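Local structure of galactan 1,3-beta-galactosidase (Phanerochaete chrysosporium, 7BYT) at residues Ser135-Ile140 with Thr185-Gly190; Phe199-His204 with Ser241-Asp246. The protein probably hydrolyses beta-1,3-galactan as a glycoside hydrolase family 43 exo-enzyme that also carries a carbohydrate-binding module. One frame throughout, in Å; residues are numbered along the deposited sequence. Where two conformers were deposited one is given.

Overall arrangement
Both contacts are buried joints between blades of the five-bladed beta-propeller of family 43 enzymes, and both touch the bound galactose. Contact 1 brings the start of strand 138-142, in one blade, against strands 186-187 and 189-194 of the next; contact 2 joins strand 197-204 of that same second blade to strand 242-249 of the blade that follows. The two meet inside the shared sheet, where G190 O lies 2.8 Å from I201 N and E187 N 2.8 Å from S203 O. Their chemistry differs: contact 1 works through carboxylates and three bridging waters, contact 2 through side-chain amides, a serine hydroxyl and an isoleucine, with D246 holding one of the amides.

Contact 1 of 2, residues Ser135-Ile140 with Thr185-Gly190; sequences SRDESI and TLEAPG. With GLA (alpha-D-galactopyranose), chain F.
D137 meets E187 and A188 where two neighbouring blades of the propeller bring their inner strands together, at the pocket that holds alpha-D-galactose. The touching parts run almost the same way, 11° apart, without backbone pairing between them; side chains and waters make the joint. OD2 of D137 takes two hydrogen bonds, one from the protein and one from the ligand. Its anti lone pair accepts the N-H of A188, with 2.8 Å from A188 N to D137 OD2, in a bent bond; the sugar hydroxyl gives the other, with 2.6 Å from GLA O2 to D137 OD2. The chain turns a corner at A188, the residue whose N-H meets the acid. D137 holds CG beside its backbone N, anti to the carbonyl carbon (chi1 -81°), which sends the carboxylate across to E187, whose CB lies 3.1 Å from D137 OD2. The two carboxylates are nearly parallel, planes 16° apart, with E187 OE1 3.5 Å from D137 OD2. E187 continues extended past CG toward the sugar, its OE2 3.5 Å from GLA C1. A water links D137 N to E187 OE1. Farther along, the puckered ring of P189 fills the joint, P189 CG lying 3.9 Å from E138 C, while S139 CB comes 3.2 Å from P189 O. That carbonyl receives two waters, one shared with E138 O and one with the hydroxyl of S139, whose small side chain suits so close an approach. Exchanging D137 for an alanine would probably leave both the A188 amide and the sugar's O2 without their common acceptor. An acid suits this place because one oxygen can serve protein and ligand together, probably tying the blade joint to one side of the pocket; E81, R82 and G207 hold the sugar as well.

Contact 2 of 2, residues Phe199-His204 with Ser241-Asp246; sequences FLIASH and SQNAFD. With GLA (alpha-D-galactopyranose), chain F.
The joint of S203 and I201 with Q242, N243 and D246 is side-chain packing between two propeller blades, strand 197-204 from one and the inner strand 242-249 from the next. The strand axes come within 6.4 Å and run at 142°, and no backbone hydrogen bond spans them. One nearly straight bond does the polar work: Q242 NE2 donates to S203 OG over 3.0 Å, at 172° and in the plane of the amide. Q242 gets there extended, with CG anti to the backbone N (chi1 -176°). S203 OG donates its hydrogen to H204 O, 2.8 Å away, so the hydroxyl both accepts and donates, which makes serine apt here. Glutamine suits its place because its amide offers both kinds of polar atom: OE1 accepts from W260, while NE2 also makes a weak bond to the galactose, 3.1 Å from Q242 NE2 to GLA O2, and another to E187. At the other end I201 CB lies 3.5 Å from D246 OD2; of its two conformers, one sets CG2 3.8 Å from N243 CG, and a branched aliphatic chain can lie against both polar neighbours. Asparagine brings two N-H groups: N243 ND2 donates in its amide plane to the syn lone pair of D246 OD2, 3.0 Å away, and also to A188 O. Behind the contact, strand 242-249 pairs with strand 252-259, the pairing broken by a classic beta bulge in which A244 and F245 face one residue, while strand 197-204 lies between strands 189-194 and 214-218 of its own blade.

Contact 1 of 2, residues Ser135-Ile140 with Thr185-Gly190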
ATOM      1  N   SER A 135      19.534  10.329  -5.103  1.00  6.82           N
ATOM      2  CA  SER A 135      18.665   9.431  -4.353  1.00  6.08           C
ATOM      3  C   SER A 135      17.246   9.940  -4.539  1.00  6.96           C
ATOM      4  O   SER A 135      16.964  11.114  -4.267  1.00  7.67           O
ATOM      5  CB  SER A 135      19.071   9.409  -2.877  1.00  7.25           C
ATOM      6  OG  SER A 135      18.218   8.570  -2.114  1.00  8.25           O
ATOM      7  N   ARG A 136      16.362   9.079  -5.050  1.00  6.59           N
ATOM      8  CA  ARG A 136      14.942   9.410  -5.145  1.00  6.01           C
ATOM      9  C   ARG A 136      14.157   8.499  -4.210  1.00  6.09           C
ATOM     10  O   ARG A 136      14.257   8.669  -2.994  1.00  7.70           O
ATOM     11  CB  ARG A 136      14.462   9.444  -6.605  1.00  6.64           C
ATOM     12  CG  ARG A 136      15.037  10.658  -7.350  1.00  7.36           C
ATOM     13  CD  ARG A 136      14.623  10.712  -8.821  1.00  7.60           C
ATOM     14  NE  ARG A 136      15.094  11.936  -9.476  1.00  8.17           N
ATOM     15  CZ  ARG A 136      16.306  12.077 -10.004  1.00  7.68           C
ATOM     16  NH1 ARG A 136      17.180  11.074  -9.940  1.00  7.63           N
ATOM     17  NH2 ARG A 136      16.650  13.216 -10.585  1.00  9.12           N
ATOM     18  N   ASP A 137      13.385   7.537  -4.712  1.00  6.03           N
ATOM     19  CA  ASP A 137      12.743   6.605  -3.787  1.00  6.45           C
ATOM     20  C   ASP A 137      13.799   5.967  -2.893  1.00  7.61           C
ATOM     21  O   ASP A 137      14.872   5.572  -3.362  1.00  8.13           O
ATOM     22  CB  ASP A 137      12.043   5.481  -4.545  1.00  7.86           C
ATOM     23  CG  ASP A 137      10.693   5.874  -5.068  1.00  8.01           C
ATOM     24  OD1 ASP A 137      10.396   7.085  -5.164  1.00  8.23           O
ATOM     25  OD2 ASP A 137       9.940   4.955  -5.444  1.00  8.27           O
ATOM     26  N   GLU A 138      13.494   5.865  -1.604  1.00  6.58           N
ATOM     27  CA  GLU A 138      14.448   5.312  -0.653  1.00  6.76           C
ATOM     28  C   GLU A 138      13.714   4.575   0.456  1.00  6.38           C
ATOM     29  O   GLU A 138      12.504   4.717   0.652  1.00  7.72           O
ATOM     30  CB  GLU A 138      15.392   6.378  -0.059  1.00  6.31           C
ATOM     31  CG  GLU A 138      14.683   7.609   0.524  1.00 11.76           C
ATOM     32  CD  GLU A 138      13.698   7.310   1.638  1.00 10.54           C
ATOM     33  OE1 GLU A 138      12.575   7.837   1.541  1.00 12.50           O
ATOM     34  OE2 GLU A 138      14.044   6.613   2.615  1.00 12.93           O
ATOM     35  N   SER A 139      14.486   3.787   1.189  1.00  5.45           N
ATOM     36  CA  SER A 139      14.085   3.265   2.487  1.00  5.94           C
ATOM     37  C   SER A 139      15.321   3.164   3.355  1.00  6.80           C
ATOM     38  O   SER A 139      16.447   3.314   2.887  1.00  7.70           O
ATOM     39  CB  SER A 139      13.408   1.899   2.380  1.00  7.11           C
ATOM     40  OG  SER A 139      12.750   1.576   3.604  1.00  8.49           O
ATOM     41  N   ILE A 140      15.097   2.905   4.633  1.00  6.63           N
ATOM     42  CA  ILE A 140      16.177   2.632   5.568  1.00  8.02           C
ATOM     43  C   ILE A 140      15.933   1.274   6.192  1.00  8.48           C
ATOM     44  O   ILE A 140      14.801   0.947   6.567  1.00 11.18           O
ATOM     45  CB  ILE A 140      16.102   3.696   6.685  0.57  9.02           C
ATOM     46  CG1 ILE A 140      16.296   5.100   6.114  0.57 10.27           C
ATOM     47  CG2 ILE A 140      17.075   3.382   7.815  0.57 11.06           C
ATOM     48  CD1 ILE A 140      17.707   5.372   5.700  0.57  9.11           C
ATOM     49  N   THR A 185      16.397  -0.256 -12.669  1.00  9.03           N
ATOM     50  CA  THR A 185      15.196   0.597 -12.638  1.00  9.22           C
ATOM     51  C   THR A 185      14.230   0.194 -11.526  1.00  8.82           C
ATOM     52  O   THR A 185      13.028   0.015 -11.744  1.00 10.74           O
ATOM     53  CB  THR A 185      14.487   0.695 -13.999  1.00 12.16           C
ATOM     54  OG1 THR A 185      13.965  -0.584 -14.391  1.00 14.72           O
ATOM     55  CG2 THR A 185      15.442   1.205 -15.065  1.00 14.21           C
ATOM     56  N   LEU A 186      14.765   0.069 -10.316  1.00  8.32           N
ATOM     57  CA  LEU A 186      13.965  -0.278  -9.147  1.00  7.97           C
ATOM     58  C   LEU A 186      13.640   0.960  -8.327  1.00  7.61           C
ATOM     59  O   LEU A 186      14.472   1.859  -8.170  1.00  9.98           O
ATOM     60  CB  LEU A 186      14.717  -1.269  -8.256  1.00  9.22           C
ATOM     61  CG  LEU A 186      15.009  -2.625  -8.890  1.00  8.32           C
ATOM     62  CD1 LEU A 186      15.829  -3.452  -7.913  1.00 10.41           C
ATOM     63  CD2 LEU A 186      13.719  -3.362  -9.241  1.00  9.72           C
ATOM     64  N   GLU A 187      12.436   0.996  -7.775  1.00  6.40           N
ATOM     65  CA  GLU A 187      12.108   2.032  -6.801  1.00  7.28           C
ATOM     66  C   GLU A 187      11.232   1.420  -5.711  1.00  7.10           C
ATOM     67  O   GLU A 187      11.132   0.194  -5.588  1.00  7.49           O
ATOM     68  CB  GLU A 187      11.618   3.338  -7.446  1.00 18.30           C
ATOM     69  CG  GLU A 187      10.365   3.205  -8.233  1.00 12.05           C
ATOM     70  CD  GLU A 187       9.827   4.539  -8.799  1.00 14.10           C
ATOM     71  OE1 GLU A 187      10.496   5.609  -8.798  1.00 12.57           O
ATOM     72  OE2 GLU A 187       8.687   4.500  -9.277  1.00 16.14           O
ATOM     73  N   ALA A 188      10.684   2.275  -4.851  1.00  6.33           N
ATOM     74  CA  ALA A 188       9.857   1.863  -3.711  1.00  7.00           C
ATOM     75  C   ALA A 188      10.439   0.670  -2.946  1.00  6.58           C
ATOM     76  O   ALA A 188       9.734  -0.324  -2.717  1.00  6.73           O
ATOM     77  CB  ALA A 188       8.427   1.571  -4.178  1.00  7.75           C
ATOM     78  N   PRO A 189      11.696   0.729  -2.509  1.00  6.40           N
ATOM     79  CA  PRO A 189      12.308  -0.438  -1.863  1.00  5.01           C
ATOM     80  C   PRO A 189      11.908  -0.612  -0.400  1.00  6.09           C
ATOM     81  O   PRO A 189      11.516   0.326   0.302  1.00  7.70           O
ATOM     82  CB  PRO A 189      13.802  -0.118  -1.942  1.00  6.63           C
ATOM     83  CG  PRO A 189      13.831   1.396  -1.826  1.00  5.29           C
ATOM     84  CD  PRO A 189      12.666   1.835  -2.668  1.00  7.42           C
ATOM     85  N   GLY A 190      12.053  -1.857   0.056  1.00  6.07           N
ATOM     86  CA  GLY A 190      12.109  -2.177   1.472  1.00  6.65           C
ATOM     87  C   GLY A 190      12.858  -3.479   1.627  1.00  6.06           C
ATOM     88  O   GLY A 190      12.924  -4.278   0.691  1.00  7.03           O
TER
HETATM   89  C1  GLA F 506       6.567   6.845  -7.863  1.00 18.12           C
HETATM   90  C2  GLA F 506       7.359   6.986  -6.575  1.00  8.60           C
HETATM   91  C3  GLA F 506       6.620   7.950  -5.657  1.00  9.55           C
HETATM   92  C4  GLA F 506       6.530   9.318  -6.340  1.00  8.88           C
HETATM   93  C5  GLA F 506       5.872   9.151  -7.718  1.00 11.39           C
HETATM   94  C6  GLA F 506       5.887  10.455  -8.518  1.00 16.33           C
HETATM   95  O1  GLA F 506       5.239   6.369  -7.566  1.00 17.97           O
HETATM   96  O2  GLA F 506       7.496   5.692  -5.996  1.00  9.35           O
HETATM   97  O3  GLA F 506       7.267   8.057  -4.382  1.00  9.07           O
HETATM   98  O4  GLA F 506       7.822   9.949  -6.446  1.00  9.93           O
HETATM   99  O5  GLA F 506       6.519   8.130  -8.494  1.00 15.07           O
HETATM  100  O6  GLA F 506       7.215  10.757  -8.960  1.00 18.15           O
HETATM  101  O   HOH W   1      12.775   6.808  -7.492  1.00  9.01           O
HETATM  102  O   HOH W   2      10.605   2.999  -0.293  1.00  7.27           O
HETATM  103  O   HOH W   3      10.358   0.454   2.791  1.00  7.92           O

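Contact 2 of 2, residues Phe199-His204 with Ser241-Asp246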
ATOM      1  N   PHE A 199      15.781  -9.914   2.293  1.00  8.09           N
ATOM      2  CA  PHE A 199      14.816  -9.903   1.197  1.00  7.52           C
ATOM      3  C   PHE A 199      14.499  -8.461   0.825  1.00  7.37           C
ATOM      4  O   PHE A 199      13.939  -7.722   1.638  1.00  8.70           O
ATOM      5  CB  PHE A 199      13.538 -10.654   1.579  1.00  6.56           C
ATOM      6  CG  PHE A 199      13.729 -12.138   1.670  1.00  7.78           C
ATOM      7  CD1 PHE A 199      14.181 -12.726   2.848  1.00  9.75           C
ATOM      8  CD2 PHE A 199      13.493 -12.937   0.569  1.00  7.26           C
ATOM      9  CE1 PHE A 199      14.376 -14.093   2.921  1.00 10.42           C
ATOM     10  CE2 PHE A 199      13.686 -14.320   0.633  1.00  8.70           C
ATOM     11  CZ  PHE A 199      14.128 -14.890   1.810  1.00  9.47           C
ATOM     12  N   LEU A 200      14.862  -8.076  -0.399  1.00  6.66           N
ATOM     13  CA  LEU A 200      14.532  -6.763  -0.936  1.00  7.36           C
ATOM     14  C   LEU A 200      13.238  -6.873  -1.730  1.00  7.67           C
ATOM     15  O   LEU A 200      13.103  -7.755  -2.583  1.00  7.80           O
ATOM     16  CB  LEU A 200      15.661  -6.291  -1.855  1.00  8.09           C
ATOM     17  CG  LEU A 200      15.395  -5.052  -2.721  1.00  7.64           C
ATOM     18  CD1 LEU A 200      15.297  -3.783  -1.857  1.00  9.61           C
ATOM     19  CD2 LEU A 200      16.499  -4.906  -3.771  1.00  9.39           C
ATOM     20  N   ILE A 201      12.283  -5.993  -1.429  1.00  6.23           N
ATOM     21  CA  ILE A 201      11.042  -5.844  -2.189  1.00  6.55           C
ATOM     22  C   ILE A 201      11.087  -4.481  -2.860  1.00  6.92           C
ATOM     23  O   ILE A 201      11.455  -3.486  -2.224  1.00  7.12           O
ATOM     24  CB  ILE A 201       9.812  -5.937  -1.264  1.00  7.02           C
ATOM     25  CG1 ILE A 201       9.908  -7.114  -0.293  0.56 14.36           C
ATOM     26  CG2 ILE A 201       8.506  -5.870  -2.071  1.00  8.30           C
ATOM     27  CD1 ILE A 201       9.807  -8.441  -0.939  0.56 11.75           C
ATOM     28  N   ALA A 202      10.713  -4.426  -4.138  1.00  6.17           N
ATOM     29  CA  ALA A 202      10.789  -3.172  -4.874  1.00  6.92           C
ATOM     30  C   ALA A 202       9.835  -3.211  -6.056  1.00  7.36           C
ATOM     31  O   ALA A 202       9.445  -4.279  -6.540  1.00  8.22           O
ATOM     32  CB  ALA A 202      12.215  -2.907  -5.378  1.00  7.38           C
ATOM     33  N   SER A 203       9.473  -2.023  -6.526  1.00  6.39           N
ATOM     34  CA  SER A 203       8.746  -1.882  -7.777  1.00  6.57           C
ATOM     35  C   SER A 203       9.715  -1.528  -8.891  1.00  8.00           C
ATOM     36  O   SER A 203      10.877  -1.193  -8.662  1.00  7.95           O
ATOM     37  CB  SER A 203       7.678  -0.792  -7.670  1.00  7.46           C
ATOM     38  OG  SER A 203       8.252   0.515  -7.735  1.00  7.45           O
ATOM     39  N   HIS A 204       9.229  -1.620 -10.119  1.00  7.67           N
ATOM     40  CA  HIS A 204       9.938  -0.983 -11.216  1.00  8.05           C
ATOM     41  C   HIS A 204       9.468   0.465 -11.329  1.00  8.89           C
ATOM     42  O   HIS A 204       8.738   0.970 -10.469  1.00  8.05           O
ATOM     43  CB  HIS A 204       9.856  -1.816 -12.497  1.00  8.41           C
ATOM     44  CG  HIS A 204      10.858  -2.929 -12.545  1.00  9.20           C
ATOM     45  ND1 HIS A 204      12.209  -2.712 -12.719  1.00 11.63           N
ATOM     46  CD2 HIS A 204      10.707  -4.269 -12.423  1.00  8.74           C
ATOM     47  CE1 HIS A 204      12.844  -3.872 -12.715  1.00 12.95           C
ATOM     48  NE2 HIS A 204      11.955  -4.833 -12.537  1.00 11.50           N
ATOM     49  N   SER A 241      -1.058  -1.776  -6.528  1.00  5.48           N
ATOM     50  CA  SER A 241      -0.392  -1.064  -5.446  1.00  5.25           C
ATOM     51  C   SER A 241       1.082  -0.907  -5.780  1.00  5.37           C
ATOM     52  O   SER A 241       1.579  -1.431  -6.779  1.00  7.06           O
ATOM     53  CB  SER A 241      -0.589  -1.774  -4.097  1.00  6.82           C
ATOM     54  OG  SER A 241       0.178  -2.969  -4.060  1.00  8.11           O
ATOM     55  N   GLN A 242       1.775  -0.177  -4.907  1.00  6.16           N
ATOM     56  CA  GLN A 242       3.222  -0.027  -4.974  1.00  6.52           C
ATOM     57  C   GLN A 242       3.773  -0.146  -3.564  1.00  5.66           C
ATOM     58  O   GLN A 242       3.230   0.457  -2.635  1.00  6.62           O
ATOM     59  CB  GLN A 242       3.600   1.335  -5.569  1.00  6.83           C
ATOM     60  CG  GLN A 242       5.102   1.514  -5.744  1.00  6.46           C
ATOM     61  CD  GLN A 242       5.484   2.877  -6.276  1.00  6.84           C
ATOM     62  OE1 GLN A 242       4.778   3.874  -6.048  1.00  7.08           O
ATOM     63  NE2 GLN A 242       6.617   2.942  -6.983  1.00  7.09           N
ATOM     64  N   ASN A 243       4.847  -0.894  -3.415  1.00  5.56           N
ATOM     65  CA  ASN A 243       5.470  -1.121  -2.103  1.00  5.74           C
ATOM     66  C   ASN A 243       5.699   0.184  -1.374  1.00  5.69           C
ATOM     67  O   ASN A 243       6.104   1.185  -1.987  1.00  6.45           O
ATOM     68  CB  ASN A 243       6.809  -1.820  -2.294  1.00  5.92           C
ATOM     69  CG  ASN A 243       7.337  -2.440  -1.038  1.00  6.54           C
ATOM     70  OD1 ASN A 243       6.599  -3.080  -0.290  1.00  7.19           O
ATOM     71  ND2 ASN A 243       8.643  -2.271  -0.795  1.00  6.36           N
ATOM     72  N   ALA A 244       5.517   0.124  -0.057  1.00  6.50           N
ATOM     73  CA  ALA A 244       5.873   1.248   0.802  1.00  5.42           C
ATOM     74  C   ALA A 244       6.693   0.776   1.996  1.00  5.70           C
ATOM     75  O   ALA A 244       7.741   1.355   2.299  1.00  6.89           O
ATOM     76  CB  ALA A 244       4.629   2.015   1.284  1.00  6.75           C
ATOM     77  N   PHE A 245       6.236  -0.268   2.677  1.00  6.56           N
ATOM     78  CA  PHE A 245       6.944  -0.756   3.851  1.00  7.50           C
ATOM     79  C   PHE A 245       6.669  -2.239   4.020  1.00  7.27           C
ATOM     80  O   PHE A 245       5.542  -2.694   3.808  1.00  6.70           O
ATOM     81  CB  PHE A 245       6.532  -0.001   5.125  1.00  7.29           C
ATOM     82  CG  PHE A 245       7.529  -0.125   6.222  1.00  8.02           C
ATOM     83  CD1 PHE A 245       8.636   0.710   6.256  1.00  8.64           C
ATOM     84  CD2 PHE A 245       7.401  -1.111   7.182  1.00  8.86           C
ATOM     85  CE1 PHE A 245       9.580   0.585   7.257  1.00  9.29           C
ATOM     86  CE2 PHE A 245       8.347  -1.241   8.190  1.00  8.99           C
ATOM     87  CZ  PHE A 245       9.438  -0.396   8.220  1.00 10.40           C
ATOM     88  N   ASP A 246       7.694  -2.985   4.415  1.00  6.67           N
ATOM     89  CA  ASP A 246       7.600  -4.430   4.580  1.00  6.45           C
ATOM     90  C   ASP A 246       7.938  -4.745   6.030  1.00  7.84           C
ATOM     91  O   ASP A 246       9.098  -4.643   6.437  1.00  9.65           O
ATOM     92  CB  ASP A 246       8.528  -5.105   3.582  1.00  8.13           C
ATOM     93  CG  ASP A 246       8.324  -4.554   2.194  1.00  7.70           C
ATOM     94  OD1 ASP A 246       7.167  -4.642   1.707  1.00  7.57           O
ATOM     95  OD2 ASP A 246       9.268  -3.971   1.626  1.00  9.15           O
TER
HETATM   96  C1  GLA F 506       6.567   6.845  -7.863  1.00 18.12           C
HETATM   97  C2  GLA F 506       7.359   6.986  -6.575  1.00  8.60           C
HETATM   98  C3  GLA F 506       6.620   7.950  -5.657  1.00  9.55           C
HETATM   99  C4  GLA F 506       6.530   9.318  -6.340  1.00  8.88           C
HETATM  100  C5  GLA F 506       5.872   9.151  -7.718  1.00 11.39           C
HETATM  101  C6  GLA F 506       5.887  10.455  -8.518  1.00 16.33           C
HETATM  102  O1  GLA F 506       5.239   6.369  -7.566  1.00 17.97           O
HETATM  103  O2  GLA F 506       7.496   5.692  -5.996  1.00  9.35           O
HETATM  104  O3  GLA F 506       7.267   8.057  -4.382  1.00  9.07           O
HETATM  105  O4  GLA F 506       7.822   9.949  -6.446  1.00  9.93           O
HETATM  106  O5  GLA F 506       6.519   8.130  -8.494  1.00 15.07           O
HETATM  107  O6  GLA F 506       7.215  10.757  -8.960  1.00 18.15           O